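Side-chain contacts in octaprenyl-diphosphate synthase (Bacteroides thetaiotaomicron, PDB 3RMG), which probably acts as a magnesium-dependent prenyltransferase that lengthens allylic diphosphates with isopentenyl diphosphate: residues A[51-56]-A[315-320]; A[176-181]-A[204-209]; A[214-219]-A[286-291]; A[259-264]-A[269-274]. One frame throughout, in Å; residues are numbered along the deposited sequence.

Contact 1: residues A[51-56]-A[315-320]; sequences RPILVL and RTYLDY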
# COMPACT_ATOMS: atom_id res chain seq x y z
N ARG A 51 -9.53 -10.85 -15.50
CA ARG A 51 -10.31 -9.83 -14.80
C ARG A 51 -10.61 -8.59 -15.65
O ARG A 51 -11.73 -8.10 -15.65
CB ARG A 51 -9.66 -9.44 -13.46
CG ARG A 51 -9.69 -10.54 -12.42
CD ARG A 51 -8.67 -10.29 -11.29
NE ARG A 51 -8.49 -11.49 -10.49
CZ ARG A 51 -7.48 -12.34 -10.63
NH1 ARG A 51 -6.53 -12.11 -11.52
NH2 ARG A 51 -7.42 -13.41 -9.85
N PRO A 52 -9.59 -8.07 -16.36
CA PRO A 52 -9.86 -6.96 -17.29
C PRO A 52 -10.92 -7.31 -18.32
O PRO A 52 -11.77 -6.47 -18.63
CB PRO A 52 -8.50 -6.73 -17.94
CG PRO A 52 -7.54 -7.07 -16.85
CD PRO A 52 -8.15 -8.30 -16.21
N ILE A 53 -10.90 -8.53 -18.85
CA ILE A 53 -11.95 -8.92 -19.79
C ILE A 53 -13.33 -8.87 -19.11
O ILE A 53 -14.31 -8.43 -19.71
CB ILE A 53 -11.70 -10.30 -20.40
CG1 ILE A 53 -10.60 -10.21 -21.47
CG2 ILE A 53 -12.96 -10.84 -21.02
CD1 ILE A 53 -9.96 -11.56 -21.81
N LEU A 54 -13.41 -9.30 -17.86
CA LEU A 54 -14.66 -9.20 -17.12
C LEU A 54 -15.13 -7.74 -16.98
O LEU A 54 -16.30 -7.43 -17.18
CB LEU A 54 -14.53 -9.84 -15.74
CG LEU A 54 -15.82 -9.98 -14.95
CD1 LEU A 54 -16.83 -10.74 -15.79
CD2 LEU A 54 -15.58 -10.68 -13.61
N VAL A 55 -14.22 -6.84 -16.62
CA VAL A 55 -14.59 -5.45 -16.43
C VAL A 55 -15.19 -4.88 -17.71
O VAL A 55 -16.23 -4.22 -17.69
CB VAL A 55 -13.37 -4.58 -16.03
CG1 VAL A 55 -13.78 -3.10 -15.98
CG2 VAL A 55 -12.78 -5.04 -14.68
N LEU A 56 -14.53 -5.16 -18.84
CA LEU A 56 -14.97 -4.65 -20.13
C LEU A 56 -16.31 -5.25 -20.53
O LEU A 56 -17.22 -4.50 -20.91
CB LEU A 56 -13.90 -4.88 -21.21
CG LEU A 56 -12.54 -4.29 -20.84
CD1 LEU A 56 -11.49 -4.58 -21.87
CD2 LEU A 56 -12.65 -2.79 -20.61
N ARG A 315 -21.31 -15.65 -21.34
CA ARG A 315 -21.57 -17.06 -21.18
C ARG A 315 -20.36 -17.88 -21.62
O ARG A 315 -19.99 -18.83 -20.95
CB ARG A 315 -22.85 -17.50 -21.91
CG ARG A 315 -24.10 -16.85 -21.34
CD ARG A 315 -25.36 -17.58 -21.74
NE ARG A 315 -25.44 -17.84 -23.18
CZ ARG A 315 -25.79 -16.94 -24.10
NH1 ARG A 315 -25.85 -17.30 -25.38
NH2 ARG A 315 -26.06 -15.69 -23.76
N THR A 316 -19.74 -17.51 -22.74
CA THR A 316 -18.55 -18.20 -23.23
C THR A 316 -17.36 -18.01 -22.28
O THR A 316 -16.62 -18.94 -22.00
CB THR A 316 -18.13 -17.72 -24.64
OG1 THR A 316 -19.27 -17.72 -25.51
CG2 THR A 316 -17.07 -18.63 -25.24
N TYR A 317 -17.17 -16.80 -21.79
CA TYR A 317 -16.17 -16.56 -20.76
C TYR A 317 -16.35 -17.54 -19.59
O TYR A 317 -15.41 -18.18 -19.14
CB TYR A 317 -16.35 -15.13 -20.25
CG TYR A 317 -15.41 -14.66 -19.18
CD1 TYR A 317 -14.26 -13.94 -19.50
CD2 TYR A 317 -15.69 -14.87 -17.83
CE1 TYR A 317 -13.40 -13.47 -18.52
CE2 TYR A 317 -14.84 -14.41 -16.84
CZ TYR A 317 -13.71 -13.71 -17.19
OH TYR A 317 -12.87 -13.25 -16.20
N LEU A 318 -17.58 -17.68 -19.11
CA LEU A 318 -17.81 -18.48 -17.93
C LEU A 318 -17.64 -19.97 -18.25
O LEU A 318 -17.13 -20.72 -17.42
CB LEU A 318 -19.17 -18.15 -17.29
CG LEU A 318 -19.47 -18.79 -15.92
CD1 LEU A 318 -18.22 -18.86 -15.05
CD2 LEU A 318 -20.57 -18.04 -15.19
N ASP A 319 -18.03 -20.39 -19.45
CA ASP A 319 -17.78 -21.77 -19.88
C ASP A 319 -16.29 -22.07 -19.95
O ASP A 319 -15.84 -23.16 -19.62
CB ASP A 319 -18.40 -22.04 -21.25
CG ASP A 319 -19.88 -22.33 -21.17
OD1 ASP A 319 -20.58 -22.13 -22.18
OD2 ASP A 319 -20.36 -22.76 -20.09
N TYR A 320 -15.51 -21.08 -20.38
CA TYR A 320 -14.08 -21.24 -20.58
C TYR A 320 -13.36 -21.30 -19.24
O TYR A 320 -12.41 -22.07 -19.07
CB TYR A 320 -13.56 -20.08 -21.42
CG TYR A 320 -12.22 -20.29 -22.06
CD1 TYR A 320 -12.11 -20.79 -23.35
CD2 TYR A 320 -11.04 -19.97 -21.37
CE1 TYR A 320 -10.88 -20.98 -23.95
CE2 TYR A 320 -9.80 -20.16 -21.96
CZ TYR A 320 -9.72 -20.66 -23.25
OH TYR A 320 -8.49 -20.84 -23.84

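Contact 2: residues A[176-181]-A[204-209]; sequences ALFAAC and EYIGIC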
# COMPACT_ATOMS: atom_id res chain seq x y z
N ALA A 176 -13.85 -11.74 -3.96
CA ALA A 176 -14.04 -10.33 -3.63
C ALA A 176 -13.45 -9.47 -4.73
O ALA A 176 -14.03 -8.45 -5.09
CB ALA A 176 -13.42 -10.00 -2.29
N LEU A 177 -12.32 -9.90 -5.28
CA LEU A 177 -11.69 -9.18 -6.38
C LEU A 177 -12.54 -9.25 -7.66
O LEU A 177 -12.80 -8.22 -8.30
CB LEU A 177 -10.29 -9.72 -6.66
CG LEU A 177 -9.48 -9.02 -7.76
CD1 LEU A 177 -9.38 -7.52 -7.51
CD2 LEU A 177 -8.09 -9.64 -7.89
N PHE A 178 -12.96 -10.45 -8.05
CA PHE A 178 -13.83 -10.58 -9.21
C PHE A 178 -15.14 -9.78 -9.04
O PHE A 178 -15.59 -9.13 -9.97
CB PHE A 178 -14.13 -12.05 -9.53
CG PHE A 178 -13.05 -12.74 -10.31
CD1 PHE A 178 -11.94 -13.27 -9.67
CD2 PHE A 178 -13.16 -12.87 -11.69
CE1 PHE A 178 -10.94 -13.91 -10.40
CE2 PHE A 178 -12.18 -13.51 -12.42
CZ PHE A 178 -11.06 -14.04 -11.77
N ALA A 179 -15.75 -9.83 -7.86
CA ALA A 179 -16.97 -9.04 -7.60
C ALA A 179 -16.66 -7.55 -7.73
O ALA A 179 -17.43 -6.79 -8.32
CB ALA A 179 -17.51 -9.33 -6.20
N ALA A 180 -15.51 -7.14 -7.20
CA ALA A 180 -15.11 -5.75 -7.28
C ALA A 180 -14.94 -5.34 -8.74
O ALA A 180 -15.39 -4.27 -9.16
CB ALA A 180 -13.82 -5.51 -6.50
N CYS A 181 -14.32 -6.21 -9.53
CA CYS A 181 -14.15 -5.89 -10.95
C CYS A 181 -15.49 -5.61 -11.63
O CYS A 181 -15.66 -4.58 -12.30
CB CYS A 181 -13.42 -7.03 -11.66
SG CYS A 181 -11.64 -7.07 -11.23
N GLU A 204 -19.04 -12.14 -8.27
CA GLU A 204 -18.74 -12.99 -7.14
C GLU A 204 -18.93 -14.45 -7.55
O GLU A 204 -18.09 -15.29 -7.24
CB GLU A 204 -19.60 -12.65 -5.92
CG GLU A 204 -19.43 -13.65 -4.78
CD GLU A 204 -20.11 -13.19 -3.51
OE1 GLU A 204 -21.15 -13.79 -3.13
OE2 GLU A 204 -19.63 -12.21 -2.90
N TYR A 205 -20.04 -14.77 -8.21
CA TYR A 205 -20.24 -16.15 -8.63
C TYR A 205 -19.07 -16.61 -9.50
O TYR A 205 -18.58 -17.74 -9.36
CB TYR A 205 -21.54 -16.34 -9.40
CG TYR A 205 -22.78 -16.33 -8.54
CD1 TYR A 205 -24.01 -15.99 -9.07
CD2 TYR A 205 -22.71 -16.62 -7.18
CE1 TYR A 205 -25.16 -15.98 -8.28
CE2 TYR A 205 -23.85 -16.60 -6.39
CZ TYR A 205 -25.07 -16.29 -6.95
OH TYR A 205 -26.21 -16.28 -6.18
N ILE A 206 -18.64 -15.74 -10.40
CA ILE A 206 -17.56 -16.07 -11.32
C ILE A 206 -16.24 -16.29 -10.59
O ILE A 206 -15.51 -17.28 -10.86
CB ILE A 206 -17.41 -14.97 -12.39
CG1 ILE A 206 -18.60 -15.02 -13.37
CG2 ILE A 206 -16.07 -15.10 -13.12
CD1 ILE A 206 -18.67 -13.86 -14.32
N GLY A 207 -15.94 -15.39 -9.64
CA GLY A 207 -14.77 -15.50 -8.79
C GLY A 207 -14.76 -16.80 -7.99
O GLY A 207 -13.71 -17.40 -7.79
N ILE A 208 -15.93 -17.25 -7.53
CA ILE A 208 -15.99 -18.52 -6.81
C ILE A 208 -15.72 -19.74 -7.72
O ILE A 208 -14.98 -20.64 -7.33
CB ILE A 208 -17.33 -18.70 -6.06
CG1 ILE A 208 -17.46 -17.65 -4.96
CG2 ILE A 208 -17.41 -20.09 -5.44
CD1 ILE A 208 -18.84 -17.67 -4.25
N CYS A 209 -16.31 -19.77 -8.92
CA CYS A 209 -15.99 -20.85 -9.87
C CYS A 209 -14.48 -20.86 -10.15
O CYS A 209 -13.83 -21.90 -10.15
CB CYS A 209 -16.73 -20.66 -11.19
SG CYS A 209 -18.50 -20.83 -11.10

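Contact 3: residues A[214-219]-A[286-291]; sequences DDIFDY and YACRTI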
# COMPACT_ATOMS: atom_id res chain seq x y z
N ASP A 214 -9.13 -23.44 -9.55
CA ASP A 214 -7.72 -23.40 -9.19
C ASP A 214 -7.36 -24.38 -8.08
O ASP A 214 -6.29 -24.97 -8.11
CB ASP A 214 -7.32 -21.99 -8.76
CG ASP A 214 -6.55 -21.27 -9.83
OD1 ASP A 214 -6.33 -21.86 -10.91
OD2 ASP A 214 -6.15 -20.11 -9.59
N ASP A 215 -8.23 -24.51 -7.08
CA ASP A 215 -7.96 -25.40 -5.96
C ASP A 215 -7.88 -26.85 -6.43
O ASP A 215 -7.08 -27.64 -5.91
CB ASP A 215 -9.05 -25.26 -4.89
CG ASP A 215 -8.95 -23.95 -4.13
OD1 ASP A 215 -7.97 -23.20 -4.33
OD2 ASP A 215 -9.86 -23.67 -3.32
N ILE A 216 -8.70 -27.21 -7.40
CA ILE A 216 -8.67 -28.55 -7.97
C ILE A 216 -7.33 -28.83 -8.66
O ILE A 216 -6.74 -29.89 -8.46
CB ILE A 216 -9.82 -28.74 -8.96
CG1 ILE A 216 -11.13 -29.01 -8.19
CG2 ILE A 216 -9.51 -29.88 -9.92
CD1 ILE A 216 -12.38 -28.83 -9.03
N PHE A 217 -6.86 -27.89 -9.46
CA PHE A 217 -5.57 -28.04 -10.12
C PHE A 217 -4.48 -28.53 -9.18
O PHE A 217 -3.62 -29.31 -9.58
CB PHE A 217 -5.12 -26.72 -10.76
CG PHE A 217 -5.95 -26.31 -11.94
CD1 PHE A 217 -6.04 -24.97 -12.30
CD2 PHE A 217 -6.64 -27.25 -12.68
CE1 PHE A 217 -6.81 -24.59 -13.39
CE2 PHE A 217 -7.41 -26.88 -13.76
CZ PHE A 217 -7.49 -25.54 -14.12
N ASP A 218 -4.50 -28.08 -7.93
CA ASP A 218 -3.45 -28.43 -6.98
C ASP A 218 -3.36 -29.94 -6.69
O ASP A 218 -2.32 -30.44 -6.26
CB ASP A 218 -3.64 -27.68 -5.67
CG ASP A 218 -2.39 -27.64 -4.84
OD1 ASP A 218 -2.44 -28.01 -3.65
OD2 ASP A 218 -1.34 -27.24 -5.39
N TYR A 219 -4.45 -30.65 -6.93
CA TYR A 219 -4.47 -32.10 -6.74
C TYR A 219 -3.90 -32.85 -7.96
O TYR A 219 -4.17 -34.04 -8.14
CB TYR A 219 -5.90 -32.56 -6.46
CG TYR A 219 -6.50 -31.99 -5.19
CD1 TYR A 219 -6.77 -32.80 -4.10
CD2 TYR A 219 -6.80 -30.63 -5.08
CE1 TYR A 219 -7.32 -32.29 -2.94
CE2 TYR A 219 -7.34 -30.11 -3.92
CZ TYR A 219 -7.60 -30.95 -2.85
OH TYR A 219 -8.15 -30.46 -1.68
N TYR A 286 -17.04 -33.83 -6.65
CA TYR A 286 -17.89 -32.97 -5.84
C TYR A 286 -17.56 -31.49 -5.98
O TYR A 286 -18.44 -30.63 -5.95
CB TYR A 286 -17.80 -33.38 -4.39
CG TYR A 286 -18.48 -32.40 -3.45
CD1 TYR A 286 -19.87 -32.37 -3.34
CD2 TYR A 286 -17.74 -31.51 -2.69
CE1 TYR A 286 -20.50 -31.47 -2.47
CE2 TYR A 286 -18.35 -30.61 -1.82
CZ TYR A 286 -19.73 -30.60 -1.72
OH TYR A 286 -20.32 -29.72 -0.85
N ALA A 287 -16.27 -31.19 -6.12
CA ALA A 287 -15.82 -29.83 -6.30
C ALA A 287 -16.33 -29.35 -7.66
O ALA A 287 -16.87 -28.24 -7.78
CB ALA A 287 -14.31 -29.75 -6.23
N CYS A 288 -16.19 -30.21 -8.67
CA CYS A 288 -16.78 -29.99 -10.00
C CYS A 288 -18.31 -29.82 -9.99
O CYS A 288 -18.85 -29.01 -10.74
CB CYS A 288 -16.38 -31.11 -10.96
SG CYS A 288 -14.74 -30.90 -11.70
N ARG A 289 -19.01 -30.58 -9.14
CA ARG A 289 -20.46 -30.41 -9.04
C ARG A 289 -20.82 -29.04 -8.42
O ARG A 289 -21.80 -28.43 -8.80
CB ARG A 289 -21.09 -31.55 -8.25
CG ARG A 289 -21.78 -32.59 -9.12
CD ARG A 289 -21.62 -34.00 -8.58
NE ARG A 289 -21.88 -34.09 -7.14
CZ ARG A 289 -21.28 -34.96 -6.34
NH1 ARG A 289 -20.38 -35.80 -6.83
NH2 ARG A 289 -21.57 -34.99 -5.04
N THR A 290 -20.01 -28.59 -7.48
CA THR A 290 -20.23 -27.31 -6.84
C THR A 290 -20.01 -26.15 -7.83
O THR A 290 -20.84 -25.22 -7.93
CB THR A 290 -19.32 -27.18 -5.62
OG1 THR A 290 -19.67 -28.19 -4.68
CG2 THR A 290 -19.45 -25.81 -4.97
N ILE A 291 -18.91 -26.21 -8.57
CA ILE A 291 -18.64 -25.27 -9.64
C ILE A 291 -19.86 -25.14 -10.56
O ILE A 291 -20.27 -24.04 -10.93
CB ILE A 291 -17.40 -25.69 -10.46
CG1 ILE A 291 -16.13 -25.45 -9.64
CG2 ILE A 291 -17.31 -24.92 -11.77
CD1 ILE A 291 -14.88 -26.00 -10.29

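Contact 4: residues A[259-264]-A[269-274]; sequences FKVKEG and DEIVRL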
# COMPACT_ATOMS: atom_id res chain seq x y z
N PHE A 259 -5.13 -32.93 10.28
CA PHE A 259 -4.65 -32.25 11.47
C PHE A 259 -3.20 -31.80 11.22
O PHE A 259 -2.82 -30.68 11.55
CB PHE A 259 -4.72 -33.21 12.66
CG PHE A 259 -4.41 -32.58 13.99
CD1 PHE A 259 -5.41 -32.38 14.93
CD2 PHE A 259 -3.10 -32.22 14.31
CE1 PHE A 259 -5.12 -31.81 16.16
CE2 PHE A 259 -2.81 -31.65 15.54
CZ PHE A 259 -3.82 -31.44 16.46
N LYS A 260 -2.42 -32.68 10.59
CA LYS A 260 -1.01 -32.42 10.32
C LYS A 260 -0.78 -31.34 9.27
O LYS A 260 0.15 -30.54 9.38
CB LYS A 260 -0.32 -33.71 9.87
CG LYS A 260 0.14 -34.62 11.01
CD LYS A 260 1.16 -35.62 10.50
CE LYS A 260 2.29 -35.79 11.49
NZ LYS A 260 3.59 -36.01 10.79
N VAL A 261 -1.61 -31.33 8.23
CA VAL A 261 -1.52 -30.32 7.18
C VAL A 261 -1.76 -28.93 7.76
O VAL A 261 -0.96 -28.01 7.56
CB VAL A 261 -2.55 -30.57 6.08
CG1 VAL A 261 -2.53 -29.44 5.06
CG2 VAL A 261 -2.30 -31.92 5.41
N LYS A 262 -2.88 -28.78 8.46
CA LYS A 262 -3.22 -27.53 9.12
C LYS A 262 -2.14 -27.16 10.13
O LYS A 262 -1.75 -26.00 10.25
CB LYS A 262 -4.58 -27.63 9.83
CG LYS A 262 -5.78 -27.76 8.90
N GLU A 263 -1.65 -28.16 10.85
CA GLU A 263 -0.68 -27.94 11.91
C GLU A 263 0.66 -27.46 11.36
O GLU A 263 1.52 -26.99 12.11
CB GLU A 263 -0.49 -29.21 12.73
CG GLU A 263 0.12 -28.96 14.09
CD GLU A 263 -0.71 -27.99 14.91
OE1 GLU A 263 -1.95 -28.13 14.93
OE2 GLU A 263 -0.11 -27.08 15.53
N GLY A 264 0.84 -27.65 10.06
CA GLY A 264 2.06 -27.31 9.38
C GLY A 264 3.04 -28.44 9.53
O GLY A 264 4.17 -28.37 9.10
N ASP A 269 5.31 -36.40 1.79
CA ASP A 269 4.84 -37.72 1.38
C ASP A 269 3.39 -37.94 1.81
O ASP A 269 2.57 -38.45 1.04
CB ASP A 269 5.73 -38.81 1.96
CG ASP A 269 7.19 -38.65 1.55
OD1 ASP A 269 8.02 -38.34 2.43
OD2 ASP A 269 7.49 -38.84 0.36
N GLU A 270 3.08 -37.56 3.05
CA GLU A 270 1.73 -37.72 3.58
C GLU A 270 0.71 -36.97 2.73
O GLU A 270 -0.39 -37.46 2.50
CB GLU A 270 1.67 -37.23 5.03
CG GLU A 270 2.15 -38.24 6.05
CD GLU A 270 1.71 -37.90 7.46
OE1 GLU A 270 2.54 -37.36 8.23
OE2 GLU A 270 0.54 -38.18 7.80
N ILE A 271 1.09 -35.79 2.26
CA ILE A 271 0.22 -34.98 1.43
C ILE A 271 -0.19 -35.71 0.15
O ILE A 271 -1.38 -35.77 -0.20
CB ILE A 271 0.87 -33.61 1.13
CG1 ILE A 271 0.65 -32.66 2.32
CG2 ILE A 271 0.32 -33.03 -0.16
CD1 ILE A 271 1.69 -31.55 2.44
N VAL A 272 0.78 -36.30 -0.54
CA VAL A 272 0.50 -37.07 -1.75
C VAL A 272 -0.56 -38.12 -1.45
O VAL A 272 -1.38 -38.46 -2.30
CB VAL A 272 1.76 -37.77 -2.30
CG1 VAL A 272 1.39 -38.71 -3.44
CG2 VAL A 272 2.78 -36.74 -2.78
N ARG A 273 -0.53 -38.64 -0.23
CA ARG A 273 -1.43 -39.71 0.16
C ARG A 273 -2.84 -39.21 0.46
O ARG A 273 -3.82 -39.83 0.06
CB ARG A 273 -0.88 -40.46 1.38
CG ARG A 273 0.05 -41.61 1.05
CD ARG A 273 0.64 -42.21 2.32
NE ARG A 273 1.74 -41.40 2.84
CZ ARG A 273 2.18 -41.45 4.09
NH1 ARG A 273 1.60 -42.26 4.97
NH2 ARG A 273 3.19 -40.68 4.47
N LEU A 274 -2.92 -38.10 1.18
CA LEU A 274 -4.22 -37.48 1.45
C LEU A 274 -4.85 -36.97 0.14
O LEU A 274 -6.02 -37.22 -0.14
CB LEU A 274 -4.11 -36.36 2.48
CG LEU A 274 -5.47 -36.03 3.11
CD1 LEU A 274 -6.18 -37.31 3.51
CD2 LEU A 274 -5.33 -35.09 4.30

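Contact 1: residues A[51-56]-A[315-320]
Y317 reaches from the C-terminal helix 309-323 to I53 and L54 of helix 50-62, two nearly antiparallel helices in the all-helical isoprenoid synthase fold. The axes of the two segments come no nearer than 11.6 Å, with their N-to-C directions 157° apart, so the backbones do not touch and one long aromatic side chain bridges the gap. It can do so because its CG is anti to the backbone N (chi1 -180°), which sends the ring straight out from its own helix.

The apolar part of the contact is divided between two aliphatic residues. I53 presents its branch methyl, with CG2 3.7 Å from Y317 CE1 and equally close to CD1, the isoleucine passing slantwise against the ring. L54 contributes the root of its side chain, CB lying 4.2 Å from Y317 CZ.

The polar part belongs to the phenol oxygen, which arrives at the start of helix 50-62 and is hydrogen-bonded to the carbonyl oxygen of M50. This bond satisfies a buried hydroxyl and pins the far end of the ring. R51 and P52, just beyond, match the end of the GKxxRP sequence that in relatives belongs to the isopentenyl diphosphate site, so the C-terminal helix is fastened beside a probable substrate region. The same oxygen also touches helix 50-62 at carbon, Y317 OH lying 3.8 Å from L54 CB.

Contact 2: residues A[176-181]-A[204-209]
F178 and G207 lie at the heart of this crossing, the phenylalanine laid against a residue that has no side chain to hold it off. With chi1 at -82°, F178 CG stands anti to its own carbonyl carbon, and the base of the side chain comes down on the neighbouring backbone: F178 CB is 3.6 Å from G207 CA, and F178 CG is just as near. The ring meets this backbone obliquely. The residue before the glycine, I206, crosses the phenylalanine at about a right angle and touches it with its branch methyl, I206 CG2 to F178 CD2 being 3.9 Å.

One residue further along, A179 faces the first residue of 204-209. Its methyl lies 3.8 Å from E204 N, and A179 CB to E204 CB is 3.9 Å. The glutamate takes part through its backbone N and CB; its chain runs on extended, and the carboxylate is held by a salt bridge with R200 of its own helix.

Small residues on both sides thus illustrate how an alanine and a glycine permit close helix packing. The segment axes approach to 7.2 Å while running at 146° to each other, a near-antiparallel arrangement of consecutive helices in the central bundle of the prenyltransferase fold.

F178 also meets the ring of F210, and R51 and L54 of helix 50-62 close over it. Helix 132-154 packs on A176, L177 and A180, whereas helix 283-302 covers Y205, I208 and C209 of the second segment.

Contact 3: residues A[214-219]-A[286-291]
I216 makes every contact of its segment with 286-291, and its terminal methyl is the chief point of meeting. I216 CD1 sits 3.5 Å from A287 CB, the nearest approach, and 3.8 Å separates I216 CG1 from the same methyl. To one flank stands the sulfur of C288, at 4.1 Å from I216 CD1. I291, one turn on from A287, reaches out to meet I216 tip to tip, their CD1 atoms 4.0 Å apart. A near-trans second torsion of I216 (chi2 164°) extends CD1 away from its helix and into this apolar group of three.

The next shell is polar. I216 is the central residue of the sequence DDIFD, the second aspartate-rich motif of this family, whose aspartates in relatives help bind the magnesium ions that hold the substrate diphosphate. While I216 turns to the protein interior, D215 is engaged through both carboxylate oxygens, OD2 with Y166 OH and OD1 with Q211 NE2. Behind I216, its own carbonyl oxygen accepts from Y219 N at 2.9 Å.

On the partner helix, T290 OG1 gives a hydrogen bond to Y286 O (3.0 Å), while T290 N reaches that carbonyl oxygen from the opposite face of its plane. Y286 is further fixed by stacking on Y244.

The contact therefore joins the C-terminal end of helix 193-217 to helix 283-302. P241 of helix 240-249 covers A287, and I212, a turn earlier in helix 193-217, packs on both T290 and I291.

Contact 4: residues A[259-264]-A[269-274]
K260 and E270 start toward each other with matching first torsions, chi1 -83° and -82°, each placing CG anti to the carbonyl carbon. From there they differ. The glutamate continues extended, whereas the lysine bends at its last two torsions, so that the two chains cross at roughly a right angle and the ammonium group swings round to the carboxylate. The resulting salt bridge is also a hydrogen bond, K260 NZ to E270 OE1 at 3.1 Å, with the nitrogen almost in line with the CD-OE1 bond. The lysine chain lies alongside the same oxygen, K260 CD being 3.2 Å from E270 OE1.

The two helices, 252-263 and 268-280, form a helical hairpin with a very short connection, at the periphery of the fold. The first helix ends in a Schellman motif at G264, whose positive phi (84°) suits a glycine; G264 N bonds back to V261 O at 3.1 Å. The connection is secured further by T265, hydrogen-bonded to the carbonyl of K260, and by T267, whose hydroxyl accepts from E270 N.

Beneath the charged pair, on the buried side, V261 and I271 meet more loosely, V261 CG2 to I271 CG1 being 4.3 Å. M233 of the short helix 231-234 touches both of these residues, and L274 packs on I257 and A254, about one and two turns before V261 in the first helix.

Followed from the N terminus, the chain opens contact 1 at 51-56 and closes it only at 315-320, so the other three lie nested inside its loop. Contact 2 closes first, a tight local loop between consecutive helices. Contact 3 then opens further along the same helix, 193-217, and closes at 286-291, enclosing contact 4, which joins the neighbouring helices 252-263 and 268-280. Contacts 2 and 3 stand in series, and none cross. Contacts 1 and 2 touch directly, R51 lying on L177 and F178; contact 4 is remote from contact 1, their centres about 35 Å apart on opposite sides of the chain's centre.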